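Local coordinates for fructose-bisphosphatase (PDB 1VDW), which probably hydrolyses fructose 1,6-bisphosphate to fructose 6-phosphate and phosphate with magnesium, and acts as a homodimer of the inositol monophosphatase superfamily, at residues I21-F25 against F92-P97; P28-E32 against T43-D47; V121-Y125 against Y134-E138; K139-R143 against E211-I215. One frame throughout, in Å; residues are numbered along the deposited sequence.

In the fold
The four contacts illustrate how chemistry follows place in a fold. Contact 1 is buried and mainly aromatic, with no hydrogen bond across its segments, and lies beside the subunit interface. Contact 2, nested within the loop that contact 1 closes, is partly buried and relies on backbone carbonyls gripping a helix start; the two touch through Phe92 and Val46. Contact 3 lies at the surface, a strand pairing prolonged by an asparagine side chain and two waters. Contact 4 abuts it, since strands 132-135 and 138-140 are neighbours in one sheet, yet has a single hydrogen bond across it and small side chains. Contacts 2 and 4 stand on opposite sides of the chain's centre, about 35 Å apart between centres.

Contact 1: I21-F25 against F92-P97; sequences IMPLF and FINGIP
The Phe92 ring receives the edge of Phe25 on one face: Phe25 CD1 stands over its centre, and the planes meet at 60° in a T-shaped (edge-to-face) stack with centroids 5.2 Å apart. At the Phe92 rim, near the ring plane, lie the sulfur of Met22 and the carbonyl oxygen of Ile21, the latter 3.4 Å from Phe92 CZ. Ile21 CG2 comes obliquely to the ring, 3.7 Å from Phe92 CE1. With CG anti to the backbone N (chi1 -173°), Phe92 reaches from the end of helix 89-93 into the turn after helix 3-20. That short helix closes in a Schellman motif whose C-prime residue, Gly95, has positive phi, and Phe25 CE1 rests 3.5 Å from Gly95 CA. Phe92 O lies at the Phe25 edge, 3.5 Å from Phe25 CE1. An alanine in place of Phe92 is likely to deprive the Phe25 edge of its aromatic face and open a gap beside Ile21 CG2. Phe99 meets both rings, while Val46 of helix 45-60 packs on Phe92. The second subunit adjoins this contact: its Arg123 donates to Gly95 O, and its Val121 packs on Phe25.

Contact 2: P28-E32 against T43-D47; sequences PKASE and TKVVD
Three successive carbonyls, those of Ala30, Ser31 and Glu32, each accept a hydrogen bond from segment 43-47. Lys44 NZ reaches Ser31 O at 2.8 Å, lying in the carbonyl plane. Its chain runs extended past that oxygen, with CD 3.2 Å from Ser31 O, and then bends at the last torsion (chi4 -63°), which swings the ammonium group back onto it. Thr33 OG1 also bonds to Lys44 NZ, so the charged end is held by Ser31 O and, two residues on, by a threonine hydroxyl. Val45 N donates to Glu32 O at 2.9 Å, nearly along the C=O axis, whereas Val46 N meets Ala30 O on a lone pair with an almost straight N-H (169°).

Such bonds take up amide N-H groups at the start of helix 45-60, where no preceding turn can supply acceptors. Lys44 is the N-cap residue, and its own N-H is taken by Asp47 OD2 through the anti lone pair, at 2.9 Å. The other carboxylate oxygen of Asp47 bonds to Ser89 OG, linking the start of helix 45-60 to that of helix 89-93. Across the way, Ser31 OG and Ser31 N both donate to Pro28 O, bracing the turn that presents the carbonyls.

Packing flanks these bonds. Val45 CG2 rests on Lys29 O at 3.4 Å and lies beside Glu32 CB; the apolar pair is Ala30 CB and Val46 CB, 4.1 Å apart. Beyond them Val46 continues inward onto Ile93 and onto Leu86, a residue predicted to bind the catalytic magnesium.

Contact 3: V121-Y125 against Y134-E138; sequences VERLY and YLNGE
Leu135 CD1 sits squarely over the face of the Tyr125 ring, 3.8 Å from its centroid and 5° off the normal, a CH-pi contact. Leu135 CG is anti to the backbone N (chi1 171°), and the branch that follows brings this methyl against both the ring and, to one side, the stem of Arg123, whose CB is 3.6 Å from Leu135 CD1. Arg123 runs extended from CG to NE, carrying its guanidinium on to a salt bridge with Glu118 and to Gly95 O of the second subunit. Glu118 also binds Tyr125 OH, tying down both polar ends.

Asn136 folds its amide back across the gap (chi1 -68°), and its OD1 accepts from Leu124 N at 2.8 Å. In return Asn136 N donates to Leu124 O at 2.9 Å, almost straight. A water joins Leu124 O to Gly137 N; another, donating to Val121 O, accepts a weak bond from Asn136 ND2.

Tyr125 and Leu135 form an antiparallel non-hydrogen-bonded pair in the hairpin of strands 123-128 and 132-135. The asparagine amide prolongs that pairing where the second strand enters a type I' turn, Leu135 to Glu138, and the first follows a G1 beta bulge, Glu122 and Arg123 facing Glu118 of strand 110-118.

Contact 4: K139-R143 against E211-I215; sequences KIKVR and EAGAI
Val142 makes the tight side of this contact, reaching with both methyls over the chain that leaves helix 199-211. Its CG1 lies 3.6 Å from Ala214 N and 3.8 Å from Ala214 CB, while CG2 is 3.6 Å from Ala212 O. The rotation responsible puts CG1 anti to the carbonyl carbon (chi1 -64°) and CG2 between the two backbone branches, so both methyls rest against the same side of Ala212 O. That oxygen accepts from Val142 N at 3.0 Å; the bond is fairly straight (165°), with the donor nitrogen 33° out of the carbonyl plane. A serine in place of Val142 would probably lose the apolar cover over Ala214 CB and leave a gap beside the Ala212 carbonyl.

A side chain at Gly213 would come very near Val142 CG2; at these backbone angles, in the Schellman motif ending the helix, a CB would also collide with the carbonyl O of Ala212, which alone demands glycine.

The solvent side is looser. Lys141 places only its CA and CB near Ala212 O, with CA at 3.4 Å, before its chain leads away. Ala212 CB points toward segment 139-143, 4.0 Å from Ile140 O.

Helix 175-184 packs against both segments: Ala183 meets Ile140 and Ala212, and Leu182 meets Ala214. Strand 138-140 edges the eight-stranded sheet within this chain, and strand 215-217 the five-stranded one.

Contact 1: I21-F25 against F92-P97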
# COMPACT_ATOMS: atom_id res chain seq x y z
N ILE A 21 3.37 -13.13 15.95
CA ILE A 21 2.48 -12.27 15.19
C ILE A 21 2.14 -12.74 13.78
O ILE A 21 0.96 -12.78 13.42
CB ILE A 21 3.04 -10.83 15.10
CG1 ILE A 21 3.25 -10.25 16.50
CG2 ILE A 21 2.10 -9.96 14.29
CD1 ILE A 21 1.97 -10.12 17.31
N MET A 22 3.13 -13.11 12.98
CA MET A 22 2.83 -13.52 11.62
C MET A 22 1.84 -14.68 11.47
O MET A 22 1.08 -14.71 10.50
CB MET A 22 4.12 -13.82 10.84
CG MET A 22 4.91 -12.57 10.45
SD MET A 22 3.93 -11.31 9.57
CE MET A 22 3.71 -12.08 7.99
N PRO A 23 1.83 -15.64 12.41
CA PRO A 23 0.86 -16.72 12.23
C PRO A 23 -0.57 -16.18 12.30
O PRO A 23 -1.52 -16.85 11.90
CB PRO A 23 1.17 -17.67 13.38
CG PRO A 23 2.65 -17.48 13.57
CD PRO A 23 2.78 -15.97 13.49
N LEU A 24 -0.71 -14.96 12.81
CA LEU A 24 -2.01 -14.33 12.94
C LEU A 24 -2.46 -13.62 11.66
O LEU A 24 -3.62 -13.25 11.53
CB LEU A 24 -2.00 -13.33 14.10
CG LEU A 24 -1.79 -13.90 15.51
CD1 LEU A 24 -1.75 -12.77 16.52
CD2 LEU A 24 -2.91 -14.88 15.84
N PHE A 25 -1.53 -13.43 10.72
CA PHE A 25 -1.86 -12.77 9.46
C PHE A 25 -2.75 -13.72 8.66
O PHE A 25 -2.32 -14.82 8.29
CB PHE A 25 -0.59 -12.43 8.68
CG PHE A 25 -0.82 -11.54 7.48
CD1 PHE A 25 -1.40 -10.29 7.62
CD2 PHE A 25 -0.42 -11.95 6.21
CE1 PHE A 25 -1.60 -9.46 6.51
CE2 PHE A 25 -0.61 -11.13 5.09
CZ PHE A 25 -1.20 -9.88 5.25
N PHE A 92 -2.97 -5.03 8.82
CA PHE A 92 -2.69 -6.39 9.22
C PHE A 92 -3.95 -7.25 9.35
O PHE A 92 -4.02 -8.33 8.77
CB PHE A 92 -1.95 -6.40 10.56
CG PHE A 92 -1.46 -7.76 10.97
CD1 PHE A 92 -0.14 -8.13 10.74
CD2 PHE A 92 -2.32 -8.67 11.56
CE1 PHE A 92 0.31 -9.40 11.10
CE2 PHE A 92 -1.88 -9.94 11.92
CZ PHE A 92 -0.56 -10.30 11.69
N ILE A 93 -4.94 -6.76 10.09
CA ILE A 93 -6.15 -7.55 10.29
C ILE A 93 -7.01 -7.68 9.04
O ILE A 93 -7.92 -8.51 9.00
CB ILE A 93 -7.00 -7.03 11.47
CG1 ILE A 93 -7.50 -5.61 11.20
CG2 ILE A 93 -6.16 -7.04 12.75
CD1 ILE A 93 -8.46 -5.09 12.25
N ASN A 94 -6.73 -6.88 8.03
CA ASN A 94 -7.48 -6.95 6.79
C ASN A 94 -6.67 -7.54 5.65
O ASN A 94 -7.06 -7.45 4.48
CB ASN A 94 -8.02 -5.57 6.43
CG ASN A 94 -9.25 -5.22 7.24
OD1 ASN A 94 -10.36 -5.67 6.93
ND2 ASN A 94 -9.07 -4.45 8.30
N GLY A 95 -5.54 -8.15 5.99
CA GLY A 95 -4.70 -8.78 4.99
C GLY A 95 -3.99 -7.85 4.03
O GLY A 95 -3.58 -8.28 2.95
N ILE A 96 -3.86 -6.58 4.40
CA ILE A 96 -3.19 -5.59 3.55
C ILE A 96 -1.72 -5.66 3.95
O ILE A 96 -1.37 -5.38 5.10
CB ILE A 96 -3.80 -4.21 3.79
CG1 ILE A 96 -5.30 -4.25 3.47
CG2 ILE A 96 -3.08 -3.17 2.94
CD1 ILE A 96 -6.03 -2.94 3.69
N PRO A 97 -0.83 -6.02 3.01
CA PRO A 97 0.61 -6.16 3.26
C PRO A 97 1.46 -4.93 3.52
O PRO A 97 2.52 -4.77 2.92
CB PRO A 97 1.08 -6.95 2.05
CG PRO A 97 0.26 -6.36 0.96
CD PRO A 97 -1.13 -6.25 1.58

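Contact 2: P28-E32 against T43-D47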
# COMPACT_ATOMS: atom_id res chain seq x y z
N PRO A 28 -8.57 -14.92 11.55
CA PRO A 28 -9.64 -14.10 12.13
C PRO A 28 -9.44 -13.72 13.59
O PRO A 28 -9.87 -12.64 14.02
CB PRO A 28 -10.88 -14.96 11.91
CG PRO A 28 -10.57 -15.66 10.63
CD PRO A 28 -9.14 -16.08 10.83
N LYS A 29 -8.80 -14.59 14.36
CA LYS A 29 -8.55 -14.33 15.78
C LYS A 29 -7.81 -13.02 16.01
O LYS A 29 -8.03 -12.35 17.02
CB LYS A 29 -7.74 -15.48 16.39
CG LYS A 29 -8.44 -16.83 16.38
CD LYS A 29 -7.56 -17.89 17.03
CE LYS A 29 -8.24 -19.25 17.05
NZ LYS A 29 -7.37 -20.29 17.66
N ALA A 30 -6.94 -12.66 15.07
CA ALA A 30 -6.15 -11.44 15.18
C ALA A 30 -6.99 -10.16 15.25
O ALA A 30 -6.58 -9.19 15.88
CB ALA A 30 -5.18 -11.36 14.00
N SER A 31 -8.15 -10.17 14.62
CA SER A 31 -9.02 -9.00 14.59
C SER A 31 -9.95 -8.81 15.78
O SER A 31 -10.61 -7.78 15.90
CB SER A 31 -9.85 -9.01 13.31
OG SER A 31 -10.72 -10.13 13.28
N GLU A 32 -10.02 -9.81 16.66
CA GLU A 32 -10.90 -9.71 17.81
C GLU A 32 -10.56 -8.51 18.69
O GLU A 32 -9.41 -8.35 19.12
CB GLU A 32 -10.84 -11.00 18.63
CG GLU A 32 -11.84 -11.04 19.78
CD GLU A 32 -11.89 -12.40 20.46
OE1 GLU A 32 -12.71 -12.56 21.38
OE2 GLU A 32 -11.11 -13.29 20.07
N THR A 43 -8.58 -1.87 20.82
CA THR A 43 -7.35 -2.64 20.88
C THR A 43 -7.71 -4.06 20.49
O THR A 43 -8.66 -4.63 21.02
CB THR A 43 -6.73 -2.64 22.30
OG1 THR A 43 -6.33 -1.31 22.66
CG2 THR A 43 -5.53 -3.57 22.34
N LYS A 44 -6.98 -4.63 19.54
CA LYS A 44 -7.26 -5.98 19.08
C LYS A 44 -6.19 -6.98 19.50
O LYS A 44 -5.11 -6.60 19.94
CB LYS A 44 -7.44 -5.99 17.56
CG LYS A 44 -8.65 -5.20 17.10
CD LYS A 44 -8.76 -5.15 15.59
CE LYS A 44 -9.99 -4.36 15.16
NZ LYS A 44 -11.25 -5.02 15.61
N VAL A 45 -6.50 -8.26 19.37
CA VAL A 45 -5.58 -9.32 19.75
C VAL A 45 -4.16 -9.11 19.22
O VAL A 45 -3.20 -9.12 19.99
CB VAL A 45 -6.08 -10.71 19.29
CG1 VAL A 45 -4.99 -11.76 19.49
CG2 VAL A 45 -7.32 -11.10 20.08
N VAL A 46 -4.02 -8.89 17.92
CA VAL A 46 -2.69 -8.71 17.35
C VAL A 46 -1.92 -7.53 17.96
O VAL A 46 -0.71 -7.61 18.13
CB VAL A 46 -2.75 -8.55 15.81
CG1 VAL A 46 -3.41 -7.24 15.43
CG2 VAL A 46 -1.36 -8.67 15.22
N ASP A 47 -2.62 -6.45 18.29
CA ASP A 47 -1.97 -5.29 18.90
C ASP A 47 -1.39 -5.65 20.26
O ASP A 47 -0.26 -5.30 20.59
CB ASP A 47 -2.96 -4.14 19.09
CG ASP A 47 -3.62 -3.72 17.80
OD1 ASP A 47 -2.89 -3.46 16.83
OD2 ASP A 47 -4.86 -3.63 17.78

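Contact 3: V121-Y125 against Y134-E138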
# COMPACT_ATOMS: atom_id res chain seq x y z
N VAL A 121 8.10 -8.67 3.40
CA VAL A 121 9.19 -8.81 2.45
C VAL A 121 10.53 -9.07 3.14
O VAL A 121 11.59 -8.89 2.54
CB VAL A 121 9.29 -7.58 1.51
CG1 VAL A 121 8.18 -7.65 0.47
CG2 VAL A 121 9.18 -6.30 2.32
N GLU A 122 10.47 -9.49 4.40
CA GLU A 122 11.67 -9.82 5.17
C GLU A 122 12.74 -8.74 5.13
O GLU A 122 13.92 -9.03 4.96
CB GLU A 122 12.25 -11.14 4.66
CG GLU A 122 11.29 -12.32 4.78
CD GLU A 122 11.82 -13.59 4.14
OE1 GLU A 122 13.02 -13.90 4.31
OE2 GLU A 122 11.03 -14.30 3.48
N ARG A 123 12.32 -7.49 5.32
CA ARG A 123 13.25 -6.37 5.27
C ARG A 123 13.54 -5.73 6.61
O ARG A 123 12.62 -5.40 7.37
CB ARG A 123 12.71 -5.27 4.37
CG ARG A 123 12.74 -5.57 2.91
CD ARG A 123 12.05 -4.41 2.22
NE ARG A 123 11.86 -4.64 0.80
CZ ARG A 123 11.01 -3.95 0.04
NH1 ARG A 123 10.26 -2.97 0.56
NH2 ARG A 123 10.92 -4.24 -1.25
N LEU A 124 14.82 -5.55 6.90
CA LEU A 124 15.21 -4.88 8.14
C LEU A 124 15.91 -3.58 7.78
O LEU A 124 17.00 -3.60 7.21
CB LEU A 124 16.15 -5.75 8.98
CG LEU A 124 16.64 -5.06 10.27
CD1 LEU A 124 15.45 -4.77 11.18
CD2 LEU A 124 17.64 -5.95 11.00
N TYR A 125 15.25 -2.46 8.08
CA TYR A 125 15.83 -1.14 7.84
C TYR A 125 16.49 -0.72 9.14
O TYR A 125 15.90 -0.86 10.22
CB TYR A 125 14.75 -0.11 7.51
CG TYR A 125 13.95 -0.36 6.26
CD1 TYR A 125 14.23 0.31 5.08
CD2 TYR A 125 12.87 -1.25 6.28
CE1 TYR A 125 13.45 0.12 3.94
CE2 TYR A 125 12.09 -1.45 5.15
CZ TYR A 125 12.38 -0.77 3.99
OH TYR A 125 11.59 -0.96 2.87
N TYR A 134 20.64 1.55 6.47
CA TYR A 134 20.79 0.32 5.71
C TYR A 134 19.49 -0.46 5.58
O TYR A 134 18.56 -0.29 6.37
CB TYR A 134 21.81 -0.58 6.42
CG TYR A 134 23.14 0.07 6.69
CD1 TYR A 134 24.21 -0.10 5.82
CD2 TYR A 134 23.32 0.91 7.80
CE1 TYR A 134 25.42 0.55 6.03
CE2 TYR A 134 24.52 1.56 8.02
CZ TYR A 134 25.57 1.38 7.13
OH TYR A 134 26.76 2.04 7.33
N LEU A 135 19.45 -1.32 4.56
CA LEU A 135 18.34 -2.23 4.33
C LEU A 135 19.02 -3.59 4.17
O LEU A 135 19.78 -3.81 3.23
CB LEU A 135 17.57 -1.89 3.05
CG LEU A 135 16.54 -2.96 2.66
CD1 LEU A 135 15.56 -3.21 3.80
CD2 LEU A 135 15.79 -2.51 1.42
N ASN A 136 18.75 -4.49 5.11
CA ASN A 136 19.36 -5.82 5.10
C ASN A 136 20.88 -5.73 4.99
O ASN A 136 21.52 -6.55 4.32
CB ASN A 136 18.75 -6.68 3.99
CG ASN A 136 17.31 -7.03 4.26
OD1 ASN A 136 16.82 -6.83 5.38
ND2 ASN A 136 16.61 -7.56 3.26
N GLY A 137 21.45 -4.73 5.65
CA GLY A 137 22.89 -4.57 5.65
C GLY A 137 23.50 -3.78 4.51
O GLY A 137 24.69 -3.49 4.54
N GLU A 138 22.70 -3.43 3.51
CA GLU A 138 23.19 -2.67 2.37
C GLU A 138 22.86 -1.20 2.59
O GLU A 138 21.74 -0.86 2.96
CB GLU A 138 22.52 -3.15 1.08
CG GLU A 138 22.54 -4.66 0.85
CD GLU A 138 23.93 -5.25 0.77
OE1 GLU A 138 24.83 -4.59 0.20
OE2 GLU A 138 24.13 -6.39 1.26
O HOH W 1 14.28 -8.79 1.77
O HOH W 2 19.96 -3.29 7.60

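Contact 4: K139-R143 against E211-I215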
# COMPACT_ATOMS: atom_id res chain seq x y z
N LYS A 139 23.82 -0.32 2.35
CA LYS A 139 23.58 1.11 2.55
C LYS A 139 22.48 1.65 1.63
O LYS A 139 22.41 1.31 0.45
CB LYS A 139 24.87 1.90 2.32
CG LYS A 139 24.70 3.41 2.44
CD LYS A 139 26.03 4.15 2.44
CE LYS A 139 26.79 3.90 3.73
NZ LYS A 139 28.05 4.71 3.80
N ILE A 140 21.60 2.47 2.20
CA ILE A 140 20.52 3.09 1.44
C ILE A 140 20.59 4.60 1.59
O ILE A 140 21.16 5.11 2.56
CB ILE A 140 19.11 2.61 1.92
CG1 ILE A 140 18.94 2.86 3.42
CG2 ILE A 140 18.91 1.15 1.55
CD1 ILE A 140 17.51 2.62 3.92
N LYS A 141 20.04 5.31 0.62
CA LYS A 141 20.01 6.76 0.65
C LYS A 141 18.80 7.25 -0.12
O LYS A 141 18.27 6.53 -0.96
CB LYS A 141 21.29 7.35 0.04
CG LYS A 141 21.52 6.99 -1.41
CD LYS A 141 22.87 7.52 -1.89
CE LYS A 141 23.18 7.09 -3.32
NZ LYS A 141 22.26 7.70 -4.31
N VAL A 142 18.36 8.47 0.16
CA VAL A 142 17.23 9.02 -0.56
C VAL A 142 17.64 9.15 -2.02
O VAL A 142 18.83 9.27 -2.33
CB VAL A 142 16.80 10.41 -0.02
CG1 VAL A 142 16.31 10.27 1.41
CG2 VAL A 142 17.97 11.40 -0.10
N ARG A 143 16.67 9.11 -2.92
CA ARG A 143 17.00 9.25 -4.32
C ARG A 143 17.04 10.72 -4.70
O ARG A 143 16.52 11.58 -3.98
CB ARG A 143 15.96 8.53 -5.19
CG ARG A 143 14.57 9.15 -5.20
CD ARG A 143 13.64 8.31 -6.07
NE ARG A 143 12.27 8.80 -6.10
CZ ARG A 143 11.22 8.05 -6.41
NH1 ARG A 143 11.39 6.76 -6.69
NH2 ARG A 143 10.01 8.58 -6.45
N GLU A 211 19.24 9.96 8.44
CA GLU A 211 20.58 9.47 8.18
C GLU A 211 20.76 9.12 6.70
O GLU A 211 21.87 9.16 6.18
CB GLU A 211 20.89 8.26 9.06
CG GLU A 211 22.31 7.70 8.93
CD GLU A 211 23.40 8.74 9.12
OE1 GLU A 211 23.29 9.60 10.02
OE2 GLU A 211 24.40 8.69 8.36
N ALA A 212 19.65 8.80 6.03
CA ALA A 212 19.68 8.47 4.61
C ALA A 212 19.72 9.72 3.73
O ALA A 212 19.80 9.62 2.50
CB ALA A 212 18.48 7.61 4.24
N GLY A 213 19.65 10.89 4.36
CA GLY A 213 19.70 12.14 3.61
C GLY A 213 18.42 12.94 3.51
O GLY A 213 18.39 13.99 2.87
N ALA A 214 17.34 12.47 4.12
CA ALA A 214 16.08 13.18 4.05
C ALA A 214 16.03 14.37 5.00
O ALA A 214 16.73 14.41 6.01
CB ALA A 214 14.92 12.24 4.37
N ILE A 215 15.18 15.34 4.66
CA ILE A 215 14.96 16.52 5.47
C ILE A 215 13.58 16.28 6.06
O ILE A 215 12.64 15.97 5.33
CB ILE A 215 14.95 17.79 4.60
CG1 ILE A 215 16.28 17.93 3.86
CG2 ILE A 215 14.69 19.02 5.47
CD1 ILE A 215 16.28 18.98 2.78